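Local atomic coordinates of Sys-1 protein (Caenorhabditis elegans, PDB entry 3C2G), a protein that acts as a beta-catenin in the Wnt asymmetry pathway, binding the TCF factor POP-1 directly and activating or repressing target genes. Residues Asn126-Pro131 with His135-Val140; Gly223-Leu228 with Val281-Val286; Arg237-Gln242 with Ala254-Val259; Arg262-Leu267 with Asn298-Ala303. One frame throughout, in Å; residues are numbered along the deposited sequence.

Contact 1: residues Asn126-Pro131 with His135-Val140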
# COMPACT_ATOMS: atom_id res chain seq x y z
N ASN A 126 -6.84 16.52 29.48
CA ASN A 126 -6.60 17.27 30.71
C ASN A 126 -6.66 16.44 32.00
O ASN A 126 -6.14 16.86 33.03
CB ASN A 126 -7.54 18.49 30.79
CG ASN A 126 -8.97 18.11 31.09
OD1 ASN A 126 -9.25 17.34 32.02
ND2 ASN A 126 -9.91 18.66 30.32
N TRP A 127 -7.27 15.26 31.94
CA TRP A 127 -7.18 14.32 33.05
C TRP A 127 -5.79 13.70 33.17
O TRP A 127 -5.42 13.25 34.26
CB TRP A 127 -8.22 13.21 32.93
CG TRP A 127 -9.64 13.61 33.23
CD1 TRP A 127 -10.73 13.32 32.48
CD2 TRP A 127 -10.11 14.35 34.36
NE1 TRP A 127 -11.86 13.83 33.06
CE2 TRP A 127 -11.52 14.47 34.22
CE3 TRP A 127 -9.50 14.94 35.48
CZ2 TRP A 127 -12.32 15.15 35.15
CZ3 TRP A 127 -10.29 15.61 36.41
CH2 TRP A 127 -11.69 15.71 36.24
N GLN A 128 -5.03 13.69 32.08
CA GLN A 128 -3.70 13.06 32.05
C GLN A 128 -2.66 13.79 32.89
O GLN A 128 -1.57 13.28 33.10
CB GLN A 128 -3.16 12.91 30.62
CG GLN A 128 -3.98 12.02 29.71
CD GLN A 128 -3.69 10.55 29.88
OE1 GLN A 128 -3.31 10.09 30.96
NE2 GLN A 128 -3.87 9.80 28.80
N LYS A 129 -3.00 14.99 33.33
CA LYS A 129 -2.12 15.79 34.18
C LYS A 129 -2.63 15.82 35.63
O LYS A 129 -2.08 16.52 36.49
CB LYS A 129 -2.00 17.21 33.62
N ASP A 130 -3.70 15.06 35.89
CA ASP A 130 -4.23 14.94 37.23
C ASP A 130 -3.66 13.71 37.91
O ASP A 130 -3.75 12.60 37.37
CB ASP A 130 -5.76 14.90 37.22
CG ASP A 130 -6.35 14.96 38.61
OD1 ASP A 130 -6.73 16.07 39.03
OD2 ASP A 130 -6.41 13.91 39.30
N PRO A 131 -3.10 13.89 39.12
CA PRO A 131 -2.40 12.83 39.87
C PRO A 131 -3.26 11.58 40.13
O PRO A 131 -2.73 10.47 40.12
CB PRO A 131 -2.05 13.51 41.20
CG PRO A 131 -2.05 14.97 40.90
CD PRO A 131 -3.11 15.16 39.86
N HIS A 135 -4.81 7.56 36.29
CA HIS A 135 -4.91 6.11 36.42
C HIS A 135 -6.25 5.55 35.94
O HIS A 135 -6.30 4.43 35.44
CB HIS A 135 -4.61 5.68 37.85
CG HIS A 135 -3.30 6.20 38.36
ND1 HIS A 135 -2.09 5.75 37.88
CD2 HIS A 135 -3.02 7.16 39.27
CE1 HIS A 135 -1.11 6.39 38.48
NE2 HIS A 135 -1.65 7.26 39.34
N CYS A 136 -7.31 6.34 36.07
CA CYS A 136 -8.61 5.99 35.49
C CYS A 136 -8.56 6.02 33.97
O CYS A 136 -9.04 5.09 33.31
CB CYS A 136 -9.72 6.90 36.03
SG CYS A 136 -10.12 6.55 37.76
N ALA A 137 -7.99 7.09 33.44
CA ALA A 137 -7.73 7.23 32.00
C ALA A 137 -7.03 6.00 31.44
O ALA A 137 -7.47 5.42 30.44
CB ALA A 137 -6.91 8.47 31.74
N ASN A 138 -5.94 5.59 32.08
CA ASN A 138 -5.12 4.50 31.56
C ASN A 138 -5.90 3.21 31.52
O ASN A 138 -5.71 2.38 30.64
CB ASN A 138 -3.84 4.32 32.38
CG ASN A 138 -3.00 3.14 31.90
OD1 ASN A 138 -2.80 2.16 32.64
ND2 ASN A 138 -2.55 3.21 30.63
N GLN A 139 -6.82 3.07 32.46
CA GLN A 139 -7.66 1.90 32.54
C GLN A 139 -8.74 1.86 31.46
O GLN A 139 -9.04 0.81 30.92
CB GLN A 139 -8.30 1.84 33.92
CG GLN A 139 -8.51 0.44 34.38
CD GLN A 139 -8.40 0.31 35.86
OE1 GLN A 139 -8.95 1.12 36.62
NE2 GLN A 139 -7.68 -0.73 36.29
N VAL A 140 -9.30 3.02 31.14
CA VAL A 140 -10.27 3.11 30.06
C VAL A 140 -9.64 2.82 28.68
O VAL A 140 -10.26 2.17 27.83
CB VAL A 140 -11.00 4.46 30.09
CG1 VAL A 140 -11.88 4.63 28.85
CG2 VAL A 140 -11.84 4.58 31.37
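The His135 imidazole meets the Pro131 carbonyl obliquely, with CD2 3.4 Å from Pro131 O. With CG beside its own backbone N (chi1 -53°), the ring leans toward Pro131, four residues earlier, in the loop before helix 134-150. The Trp127 indole, turned elsewhere, carries Asn126 OD1 on one face, 3.8 Å above the plane and toward the rim. The third flat group is the Gln128 amide. Its chain bends at chi2 (-82°), so that OE1 comes down on the methyl of Ala137, Gln128 OE1 lying 4.0 Å from Ala137 CB, while NE2 is hydrogen-bonded to the hydroxyl of Tyr176. That bond probably helps to fix the amide's rotation and leaves OE1 to rest against an apolar neighbour. The chain then turns: Asp130 N bonds to Trp127 O at 3.0 Å, and Asp130 OD2 accepts both backbone N-H groups of His132 and Met133, where helix 134-150 is about to start. Within the all-helical armadillo domain the contact folds a short connection between helices 115-122 and 134-150 onto the second, with Trp127 touching Asn121 and Val140 touching Ile119 and Leu122. Gln139 of the same helix reaches Tyr79, Asp83 and Arg86 on helix 71-90.

Contact 2: residues Gly223-Leu228 with Val281-Val286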
# COMPACT_ATOMS: atom_id res chain seq x y z
N GLY A 223 -8.14 19.43 10.74
CA GLY A 223 -8.20 18.06 10.28
C GLY A 223 -6.92 17.28 10.51
O GLY A 223 -5.89 17.84 10.93
N LEU A 224 -6.98 15.99 10.20
CA LEU A 224 -5.92 15.07 10.58
C LEU A 224 -4.65 15.13 9.75
O LEU A 224 -3.60 14.70 10.21
CB LEU A 224 -6.44 13.64 10.63
CG LEU A 224 -7.27 13.31 11.87
CD1 LEU A 224 -7.28 11.82 12.05
CD2 LEU A 224 -6.71 13.98 13.11
N ILE A 225 -4.72 15.64 8.53
CA ILE A 225 -3.52 15.70 7.73
C ILE A 225 -2.52 16.66 8.38
O ILE A 225 -1.36 16.30 8.60
CB ILE A 225 -3.81 16.03 6.25
CG1 ILE A 225 -4.55 14.86 5.60
CG2 ILE A 225 -2.53 16.32 5.51
CD1 ILE A 225 -4.77 15.01 4.11
N ILE A 226 -2.98 17.85 8.73
CA ILE A 226 -2.09 18.83 9.36
C ILE A 226 -1.63 18.35 10.74
O ILE A 226 -0.45 18.51 11.12
CB ILE A 226 -2.77 20.23 9.43
CG1 ILE A 226 -3.10 20.74 8.01
CG2 ILE A 226 -1.92 21.25 10.19
CD1 ILE A 226 -1.88 21.01 7.11
N LYS A 227 -2.55 17.74 11.47
CA LYS A 227 -2.29 17.30 12.83
C LYS A 227 -1.32 16.12 12.87
O LYS A 227 -0.32 16.16 13.59
CB LYS A 227 -3.57 16.94 13.55
CG LYS A 227 -4.41 18.13 14.00
CD LYS A 227 -5.49 17.61 14.94
CE LYS A 227 -6.64 18.57 15.12
NZ LYS A 227 -7.33 18.25 16.39
N LEU A 228 -1.60 15.11 12.06
CA LEU A 228 -0.74 13.94 12.02
C LEU A 228 0.67 14.29 11.55
O LEU A 228 1.64 13.73 12.07
CB LEU A 228 -1.39 12.82 11.22
CG LEU A 228 -2.59 12.20 11.96
CD1 LEU A 228 -3.25 11.09 11.13
CD2 LEU A 228 -2.19 11.67 13.36
N VAL A 281 0.15 15.86 -0.14
CA VAL A 281 1.31 16.39 -0.83
C VAL A 281 1.35 17.92 -0.80
O VAL A 281 2.42 18.49 -0.65
CB VAL A 281 1.43 15.84 -2.25
CG1 VAL A 281 2.58 16.52 -3.02
CG2 VAL A 281 1.60 14.31 -2.21
N ARG A 282 0.21 18.59 -0.91
CA ARG A 282 0.18 20.06 -0.81
C ARG A 282 0.47 20.54 0.61
O ARG A 282 0.84 21.70 0.82
CB ARG A 282 -1.15 20.64 -1.36
CG ARG A 282 -1.51 20.20 -2.81
CD ARG A 282 -2.80 20.83 -3.41
NE ARG A 282 -3.93 20.94 -2.49
CZ ARG A 282 -4.97 20.10 -2.41
NH1 ARG A 282 -5.06 19.02 -3.19
NH2 ARG A 282 -5.94 20.33 -1.53
N SER A 283 0.31 19.67 1.60
CA SER A 283 0.62 20.03 2.99
C SER A 283 2.05 19.62 3.38
O SER A 283 2.40 19.61 4.55
CB SER A 283 -0.38 19.39 3.93
OG SER A 283 -1.69 19.47 3.38
N ASP A 284 2.85 19.27 2.37
CA ASP A 284 4.27 18.96 2.53
C ASP A 284 4.54 17.60 3.17
O ASP A 284 5.58 17.36 3.78
CB ASP A 284 5.01 20.10 3.24
CG ASP A 284 5.34 21.24 2.29
OD1 ASP A 284 5.38 21.00 1.07
OD2 ASP A 284 5.56 22.38 2.76
N GLY A 285 3.59 16.70 2.97
CA GLY A 285 3.67 15.36 3.51
C GLY A 285 4.92 14.61 3.08
O GLY A 285 5.56 13.95 3.90
N VAL A 286 5.27 14.73 1.80
CA VAL A 286 6.38 13.98 1.23
C VAL A 286 7.70 14.45 1.83
O VAL A 286 8.56 13.63 2.19
CB VAL A 286 6.37 14.03 -0.32
CG1 VAL A 286 7.70 13.59 -0.91
CG2 VAL A 286 5.23 13.16 -0.87
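Two isoleucine side chains meet a single serine, and every touch across this contact is a van der Waals one. Ile225 offers its branch methyl: Ile225 CG2 is 3.9 Å from Ser283 OG and 4.1 Å from Ser283 CB. Ile226 uses the end of its longer branch instead. With both torsions near -60° (chi1 -61°, chi2 -65°) that branch folds round, bringing Ile226 CD1 to 3.9 Å from Ser283 CB and 4.0 Å from Ser283 OG. Ser283 therefore lies against two methyls from successive residues of helix 224-239.

No hydrogen bond runs from one segment to the other. The Ser283 hydroxyl turns back to its own helix and donates to the carbonyl of Gly279. Ser283 is the first residue to leave helical angles after helix 274-282, and Asp284 follows with positive phi (75°) as the C-prime residue of a Schellman motif, in which Asp284 N binds Val281 O at 3.1 Å and Gly285 N bonds to Phe280 O. Gly285 then opens helix 285-292, making this a tight helix-to-helix corner of the armadillo domain.

Pro219 also touches Ser283, while Ile225 continues to Ile209 and Leu271. The hydroxyl of the helix-end serine is already satisfied by Gly279 O, so the isoleucine methyls can lie against it without a polar partner; the contact is van der Waals alone.

Contact 3: residues Arg237-Gln242 with Ala254-Val259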
# COMPACT_ATOMS: atom_id res chain seq x y z
N ARG A 237 11.62 15.45 15.96
CA ARG A 237 12.46 16.42 16.61
C ARG A 237 13.06 15.92 17.91
O ARG A 237 14.18 16.27 18.25
CB ARG A 237 11.69 17.72 16.85
CG ARG A 237 11.69 18.64 15.64
CD ARG A 237 10.96 19.92 15.94
NE ARG A 237 11.53 21.00 15.14
CZ ARG A 237 11.27 22.29 15.32
NH1 ARG A 237 10.43 22.68 16.28
NH2 ARG A 237 11.86 23.19 14.54
N LEU A 238 12.32 15.08 18.64
CA LEU A 238 12.76 14.64 19.96
C LEU A 238 13.66 13.42 19.91
O LEU A 238 14.45 13.19 20.82
CB LEU A 238 11.56 14.38 20.86
CG LEU A 238 10.75 15.61 21.28
CD1 LEU A 238 9.38 15.18 21.80
CD2 LEU A 238 11.48 16.46 22.30
N ILE A 239 13.53 12.63 18.85
CA ILE A 239 14.35 11.44 18.71
C ILE A 239 15.60 11.68 17.86
O ILE A 239 16.55 10.90 17.91
CB ILE A 239 13.55 10.24 18.16
CG1 ILE A 239 13.16 10.43 16.71
CG2 ILE A 239 12.33 9.96 19.02
CD1 ILE A 239 12.76 9.15 16.02
N ALA A 240 15.60 12.79 17.11
CA ALA A 240 16.56 13.03 16.04
C ALA A 240 18.01 12.83 16.45
O ALA A 240 18.75 12.10 15.79
CB ALA A 240 16.36 14.40 15.42
N GLY A 241 18.41 13.46 17.55
CA GLY A 241 19.78 13.30 18.03
C GLY A 241 20.05 12.02 18.83
O GLY A 241 21.21 11.70 19.10
N GLN A 242 19.00 11.28 19.20
CA GLN A 242 19.13 10.11 20.07
C GLN A 242 19.84 8.94 19.40
O GLN A 242 19.49 8.53 18.29
CB GLN A 242 17.77 9.65 20.57
CG GLN A 242 17.01 10.68 21.38
CD GLN A 242 16.98 10.37 22.85
OE1 GLN A 242 18.03 10.21 23.48
NE2 GLN A 242 15.78 10.26 23.40
N ALA A 254 11.59 4.45 22.43
CA ALA A 254 10.77 3.38 21.87
C ALA A 254 9.34 3.84 21.65
O ALA A 254 8.70 3.46 20.68
CB ALA A 254 10.77 2.16 22.77
N HIS A 255 8.85 4.68 22.55
CA HIS A 255 7.47 5.10 22.50
C HIS A 255 7.27 6.10 21.35
O HIS A 255 6.26 6.06 20.66
CB HIS A 255 7.04 5.71 23.84
CG HIS A 255 5.73 6.42 23.77
ND1 HIS A 255 5.64 7.80 23.69
CD2 HIS A 255 4.46 5.95 23.73
CE1 HIS A 255 4.36 8.14 23.61
NE2 HIS A 255 3.63 7.04 23.64
N LEU A 256 8.23 7.00 21.18
CA LEU A 256 8.16 8.00 20.13
C LEU A 256 8.31 7.38 18.74
O LEU A 256 7.62 7.78 17.82
CB LEU A 256 9.17 9.11 20.36
CG LEU A 256 8.85 10.08 21.51
CD1 LEU A 256 9.99 11.05 21.73
CD2 LEU A 256 7.53 10.85 21.32
N ILE A 257 9.17 6.38 18.60
CA ILE A 257 9.34 5.70 17.33
C ILE A 257 8.02 5.08 16.95
O ILE A 257 7.54 5.21 15.82
CB ILE A 257 10.45 4.62 17.39
CG1 ILE A 257 11.84 5.29 17.30
CG2 ILE A 257 10.29 3.57 16.27
CD1 ILE A 257 13.00 4.36 17.65
N GLN A 258 7.42 4.40 17.93
CA GLN A 258 6.14 3.73 17.76
C GLN A 258 5.03 4.74 17.43
O GLN A 258 4.18 4.47 16.60
CB GLN A 258 5.81 2.89 19.01
CG GLN A 258 5.17 1.52 18.73
CD GLN A 258 6.01 0.58 17.83
OE1 GLN A 258 7.25 0.50 17.94
NE2 GLN A 258 5.33 -0.15 16.94
N VAL A 259 5.07 5.92 18.06
CA VAL A 259 4.14 6.98 17.72
C VAL A 259 4.27 7.39 16.23
O VAL A 259 3.26 7.61 15.55
CB VAL A 259 4.34 8.22 18.61
CG1 VAL A 259 3.66 9.46 17.99
CG2 VAL A 259 3.78 7.97 20.00
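Ile239 and Leu256 run past each other in opposite directions, and their overlap makes the closest approach here: Ile239 CG2 is 3.5 Å from Leu256 CB and 3.7 Å from Leu256 CD1. The branch methyl of the isoleucine thus lies alongside the leucine, touching it both at its root and at one tip. Ile239 has the less usual chi1 of 69°, which places CG1 between its backbone N and carbonyl carbon and swings CG2 round beside the N; the two branches consequently serve different partners. While CG2 takes Leu256, the longer branch goes to Ile257, crossing that side chain at about a right angle, with Ile239 CD1 4.2 Å from Ile257 CG1.

Leu238 meets the same leucine at a slant. Its root does most of the touching, Leu238 CB being 3.8 Å from Leu256 CD1. One methyl of Leu256 therefore sits against two consecutive residues at the end of helix 224-239, and the interface is held by apolar packing, with no hydrogen bond from one segment to the other.

A type I beta turn begins at Ile239 itself and runs to Gln242, closed by Gln242 N to Ile239 O at 2.8 Å. Pro183 touches both Leu238 and Leu256, and Tyr295 lies against Ile239 while bonding through its hydroxyl to the Gln242 carbonyl. Within the armadillo domain the contact joins the last turn of helix 224-239 to the early part of helix 251-270, which follows it in the chain; further along the pair, Val259 packs on Val231 and Ser235.

Contact 4: residues Arg262-Leu267 with Asn298-Ala303; sequences RTFDLL and NDLIRA
Phe264 and Leu300 reach each other through different chi1 settings. Phe264 keeps CG beside its backbone N (-73°), which carries the ring out to helix 298-311, whereas Leu300 sets CG opposite its own N (-174°) and extends to meet it. This is helix-on-helix packing inside the all-helical armadillo domain, helix 251-270 against helix 298-311. The two side chains slant across one another, Phe264 CE2 being 4.1 Å from Leu300 CD2 and, with the oxygen oblique to the ring, 3.8 Å from Leu300 O. The neighbouring ring carbon settles on the residue a turn later: Phe264 CD2 is 3.8 Å from Ala303 CB and 3.7 Å from Ala303 C. The small side chain of Ala303 is consistent with the close backbones, the CA atoms of Phe264 and Ala303 being 6.3 Å apart.

Met232, Ile289 and Val292 surround the ring further, so it bridges several helices. Cutting Phe264 back to an alanine is likely to open a gap between Ala303, Leu300 and those three side chains.

Charges lie outside this patch. Asp265 forms a salt bridge with Arg195 on helix 189-198. On the other helix the guanidinium of Arg302 has Asn298 O over the centre of one face and bridges to Asp299: Arg302 NH2 donates to Asp299 OD1 at 3.0 Å (147° at the hydrogen), reaching the oxygen on its anti side and out of the carboxylate plane.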
# COMPACT_ATOMS: atom_id res chain seq x y z
N ARG A 262 2.83 4.41 13.96
CA ARG A 262 1.37 4.38 13.95
C ARG A 262 0.77 5.59 13.25
O ARG A 262 -0.34 5.52 12.71
CB ARG A 262 0.83 4.23 15.38
CG ARG A 262 1.11 2.85 16.02
CD ARG A 262 0.57 2.83 17.46
NE ARG A 262 0.90 1.61 18.21
CZ ARG A 262 0.02 0.69 18.58
NH1 ARG A 262 -1.27 0.82 18.28
NH2 ARG A 262 0.43 -0.37 19.27
N THR A 263 1.47 6.72 13.25
CA THR A 263 1.04 7.87 12.48
C THR A 263 1.16 7.59 10.97
O THR A 263 0.27 7.96 10.22
CB THR A 263 1.82 9.11 12.86
OG1 THR A 263 1.56 9.41 14.23
CG2 THR A 263 1.41 10.30 12.00
N PHE A 264 2.23 6.93 10.55
CA PHE A 264 2.35 6.51 9.16
C PHE A 264 1.21 5.56 8.80
O PHE A 264 0.56 5.73 7.77
CB PHE A 264 3.71 5.81 8.88
CG PHE A 264 4.91 6.74 8.85
CD1 PHE A 264 4.81 8.06 8.44
CD2 PHE A 264 6.18 6.25 9.19
CE1 PHE A 264 5.94 8.89 8.39
CE2 PHE A 264 7.32 7.07 9.15
CZ PHE A 264 7.20 8.39 8.75
N ASP A 265 0.96 4.57 9.65
CA ASP A 265 -0.12 3.60 9.43
C ASP A 265 -1.49 4.27 9.34
O ASP A 265 -2.28 3.94 8.46
CB ASP A 265 -0.11 2.54 10.54
CG ASP A 265 -1.17 1.45 10.34
OD1 ASP A 265 -1.16 0.78 9.28
OD2 ASP A 265 -2.03 1.27 11.24
N LEU A 266 -1.78 5.22 10.23
CA LEU A 266 -3.07 5.92 10.22
C LEU A 266 -3.25 6.79 8.95
O LEU A 266 -4.29 6.69 8.27
CB LEU A 266 -3.27 6.72 11.51
CG LEU A 266 -4.61 7.43 11.72
CD1 LEU A 266 -5.81 6.49 11.53
CD2 LEU A 266 -4.67 8.12 13.09
N LEU A 267 -2.25 7.60 8.62
CA LEU A 267 -2.25 8.33 7.34
C LEU A 267 -2.46 7.41 6.12
O LEU A 267 -3.22 7.74 5.22
CB LEU A 267 -0.97 9.11 7.17
CG LEU A 267 -0.88 10.32 8.08
CD1 LEU A 267 0.56 10.72 8.22
CD2 LEU A 267 -1.77 11.43 7.56
N ASN A 298 14.78 0.56 11.21
CA ASN A 298 14.23 -0.11 10.04
C ASN A 298 12.72 -0.24 9.99
O ASN A 298 12.13 -0.21 8.91
CB ASN A 298 14.93 -1.46 9.82
CG ASN A 298 16.40 -1.28 9.47
OD1 ASN A 298 16.87 -0.15 9.29
ND2 ASN A 298 17.13 -2.38 9.37
N ASP A 299 12.07 -0.40 11.14
CA ASP A 299 10.61 -0.45 11.16
C ASP A 299 10.06 0.89 10.75
O ASP A 299 9.13 0.99 9.97
CB ASP A 299 10.08 -0.86 12.54
CG ASP A 299 10.25 -2.35 12.83
OD1 ASP A 299 10.27 -3.15 11.86
OD2 ASP A 299 10.36 -2.73 14.02
N LEU A 300 10.68 1.94 11.28
CA LEU A 300 10.29 3.29 10.99
C LEU A 300 10.53 3.57 9.50
O LEU A 300 9.65 4.09 8.81
CB LEU A 300 11.05 4.26 11.90
CG LEU A 300 10.70 5.75 11.88
CD1 LEU A 300 11.39 6.47 13.00
CD2 LEU A 300 11.13 6.36 10.56
N ILE A 301 11.70 3.20 8.99
CA ILE A 301 12.01 3.40 7.58
C ILE A 301 11.04 2.61 6.67
O ILE A 301 10.49 3.17 5.71
CB ILE A 301 13.51 3.11 7.25
CG1 ILE A 301 14.39 4.15 7.96
CG2 ILE A 301 13.75 3.13 5.73
CD1 ILE A 301 15.82 3.72 8.17
N ARG A 302 10.82 1.33 6.98
CA ARG A 302 9.84 0.54 6.23
C ARG A 302 8.47 1.20 6.16
O ARG A 302 7.82 1.17 5.12
CB ARG A 302 9.68 -0.88 6.80
CG ARG A 302 10.64 -1.90 6.22
CD ARG A 302 10.22 -3.33 6.56
NE ARG A 302 10.53 -3.67 7.94
CZ ARG A 302 11.73 -4.08 8.36
NH1 ARG A 302 12.75 -4.20 7.51
NH2 ARG A 302 11.92 -4.37 9.65
N ALA A 303 8.03 1.78 7.28
CA ALA A 303 6.68 2.30 7.35
C ALA A 303 6.54 3.63 6.61
O ALA A 303 5.51 3.89 6.01
CB ALA A 303 6.22 2.43 8.80

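From the N terminus, contact 1 comes first and folds the loop before helix 134-150 back onto its first turns, complete before the others open and about 23 Å or more from them between centres. Contact 2 then brings the start of helix 224-239 to the corner at 281-286, closing a long helical span. Contact 3 falls wholly within that span, pairing the other end of helix 224-239 with helix 251-270. Contact 4 crosses contact 2, because its first segment lies inside the span and its second beyond it. Contacts 2 and 4 meet where Leu228 packs on Thr263, Leu266 and Leu267; contacts 3 and 4 share helix 251-270 and touch where Ile239 meets Leu300.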